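PDB 5YV7: kunitz-type serine protease inhibitor homolog calcicludine from Dendroaspis angusticeps, which probably blocks L-type calcium channels, as a mamba-venom toxin built on the Kunitz-type serine protease inhibitor scaffold. Local coordinates for residues Q19-Y24 / P34-G39. Sequence-based numbering, arbitrary orientation.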
loop_
_atom_site.group_PDB
_atom_site.type_symbol
_atom_site.label_atom_id
_atom_site.label_comp_id
_atom_site.label_asym_id
_atom_site.label_seq_id
_atom_site.Cartn_x
_atom_site.Cartn_y
_atom_site.Cartn_z
ATOM N N GLN A 19 15.439 -0.373 -1.245
ATOM C CA GLN A 19 14.268 0.455 -1.500
ATOM C C GLN A 19 13.591 0.062 -2.808
ATOM O O GLN A 19 14.250 -0.171 -3.825
ATOM C CB GLN A 19 14.609 1.952 -1.496
ATOM C CG GLN A 19 15.548 2.432 -2.551
ATOM C CD GLN A 19 15.717 3.954 -2.516
ATOM O OE1 GLN A 19 16.588 4.480 -1.816
ATOM N NE2 GLN A 19 14.896 4.660 -3.285
ATOM N N PHE A 20 12.262 -0.007 -2.762
ATOM C CA PHE A 20 11.448 -0.387 -3.908
ATOM C C PHE A 20 10.236 0.524 -3.941
ATOM O O PHE A 20 9.450 0.549 -2.986
ATOM C CB PHE A 20 11.008 -1.852 -3.830
ATOM C CG PHE A 20 12.142 -2.815 -3.791
ATOM C CD1 PHE A 20 12.713 -3.190 -2.578
ATOM C CD2 PHE A 20 12.655 -3.343 -4.964
ATOM C CE1 PHE A 20 13.780 -4.075 -2.539
ATOM C CE2 PHE A 20 13.714 -4.227 -4.933
ATOM C CZ PHE A 20 14.282 -4.592 -3.722
ATOM N N SER A 21 10.088 1.267 -5.029
ATOM C CA SER A 21 8.939 2.146 -5.160
ATOM C C SER A 21 7.663 1.332 -5.090
ATOM O O SER A 21 7.520 0.309 -5.766
ATOM C CB SER A 21 9.014 2.919 -6.464
ATOM O OG SER A 21 10.197 3.696 -6.452
ATOM N N SER A 22 6.746 1.782 -4.249
ATOM C CA SER A 22 5.534 1.043 -3.963
ATOM C C SER A 22 4.397 2.033 -3.747
ATOM O O SER A 22 4.590 3.252 -3.727
ATOM C CB SER A 22 5.731 0.127 -2.745
ATOM O OG SER A 22 6.708 -0.872 -2.995
ATOM N N PHE A 23 3.202 1.501 -3.582
ATOM C CA PHE A 23 2.042 2.302 -3.245
ATOM C C PHE A 23 1.326 1.653 -2.074
ATOM O O PHE A 23 1.375 0.429 -1.896
ATOM C CB PHE A 23 1.114 2.456 -4.445
ATOM C CG PHE A 23 1.704 3.284 -5.543
ATOM C CD1 PHE A 23 2.512 2.700 -6.516
ATOM C CD2 PHE A 23 1.492 4.650 -5.581
ATOM C CE1 PHE A 23 3.090 3.462 -7.517
ATOM C CE2 PHE A 23 2.064 5.424 -6.586
ATOM C CZ PHE A 23 2.864 4.827 -7.557
ATOM N N TYR A 24 0.714 2.492 -1.242
ATOM C CA TYR A 24 -0.157 2.015 -0.181
ATOM C C TYR A 24 -1.408 2.872 -0.168
ATOM O O TYR A 24 -1.450 3.967 -0.738
ATOM C CB TYR A 24 0.516 2.043 1.199
ATOM C CG TYR A 24 0.469 3.385 1.913
ATOM C CD1 TYR A 24 1.290 4.438 1.519
ATOM C CD2 TYR A 24 -0.375 3.588 2.994
ATOM C CE1 TYR A 24 1.263 5.654 2.182
ATOM C CE2 TYR A 24 -0.408 4.801 3.661
ATOM C CZ TYR A 24 0.414 5.832 3.252
ATOM O OH TYR A 24 0.383 7.043 3.912
ATOM N N PRO A 34 2.318 6.968 -2.867
ATOM C CA PRO A 34 3.611 6.294 -3.038
ATOM C C PRO A 34 4.352 6.151 -1.717
ATOM O O PRO A 34 4.202 6.964 -0.806
ATOM C CB PRO A 34 4.371 7.230 -3.991
ATOM C CG PRO A 34 3.812 8.579 -3.680
ATOM C CD PRO A 34 2.334 8.337 -3.417
ATOM N N PHE A 35 5.172 5.106 -1.624
ATOM C CA PHE A 35 6.136 5.010 -0.533
ATOM C C PHE A 35 7.275 4.090 -0.953
ATOM O O PHE A 35 7.183 3.373 -1.955
ATOM C CB PHE A 35 5.479 4.538 0.779
ATOM C CG PHE A 35 5.254 3.042 0.884
ATOM C CD1 PHE A 35 4.151 2.443 0.279
ATOM C CD2 PHE A 35 6.118 2.247 1.645
ATOM C CE1 PHE A 35 3.915 1.065 0.414
ATOM C CE2 PHE A 35 5.900 0.877 1.786
ATOM C CZ PHE A 35 4.796 0.276 1.175
ATOM N N LEU A 36 8.362 4.149 -0.194
ATOM C CA LEU A 36 9.528 3.314 -0.442
ATOM C C LEU A 36 9.486 2.120 0.507
ATOM O O LEU A 36 9.539 2.291 1.727
ATOM C CB LEU A 36 10.832 4.106 -0.272
ATOM C CG LEU A 36 11.040 5.250 -1.271
ATOM C CD1 LEU A 36 12.410 5.910 -1.086
ATOM C CD2 LEU A 36 10.839 4.779 -2.725
ATOM N N PHE A 37 9.371 0.920 -0.063
ATOM C CA PHE A 37 9.388 -0.325 0.691
ATOM C C PHE A 37 10.824 -0.838 0.800
ATOM O O PHE A 37 11.590 -0.784 -0.169
ATOM C CB PHE A 37 8.479 -1.351 0.007
ATOM C CG PHE A 37 8.478 -2.707 0.648
ATOM C CD1 PHE A 37 8.290 -2.849 2.015
ATOM C CD2 PHE A 37 8.651 -3.852 -0.122
ATOM C CE1 PHE A 37 8.280 -4.116 2.611
ATOM C CE2 PHE A 37 8.633 -5.128 0.470
ATOM C CZ PHE A 37 8.450 -5.253 1.834
ATOM N N SER A 38 11.194 -1.311 1.993
ATOM C CA SER A 38 12.572 -1.731 2.228
ATOM C C SER A 38 12.902 -3.050 1.544
ATOM O O SER A 38 14.081 -3.328 1.310
ATOM C CB SER A 38 12.860 -1.846 3.730
ATOM O OG SER A 38 12.270 -3.009 4.267
ATOM N N GLY A 39 11.897 -3.872 1.231
ATOM C CA GLY A 39 12.108 -5.145 0.574
ATOM C C GLY A 39 11.701 -6.363 1.379
ATOM O O GLY A 39 11.519 -7.436 0.790
#
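F20 and F37 face each other as an antiparallel hydrogen-bonded pair, and S22 with F35 repeats the pattern two residues further on. The four bonds differ in shape: F37 N reaches F20 O almost straight at the hydrogen (167°), whereas F20 N to F37 O, 2.8 Å, is more bent. In the second pair F35 O receives S22 N, and F35 N returns a bond to S22 O. At the two ends C-H...O contacts are added, from Q19 CA to F37 O, 3.2 Å, and from P34 CA to S22 O, 3.3 Å. This is the twisted central β-hairpin of the Kunitz/BPTI fold, with segment axes at 131°; S38, just past it, bonds through its hydroxyl to I13 O. On the face carrying S22 and F35, the F35 ring does most of the touching. S22 CB lies over one side of it, a CH-π contact 4.1 Å from the centroid. Y24 CB approaches F35 CE1 at 3.6 Å. The F35 chi1 of 80° sets CG between backbone N and carbonyl carbon, swinging the ring toward S22 and Y24. On the other face F23 CE2 makes apolar contact with P34 CB at 3.9 Å. L36 also points there, and the Q19 chain, extended beyond CG, runs alongside it, NE2 3.5 Å from L36 CD1.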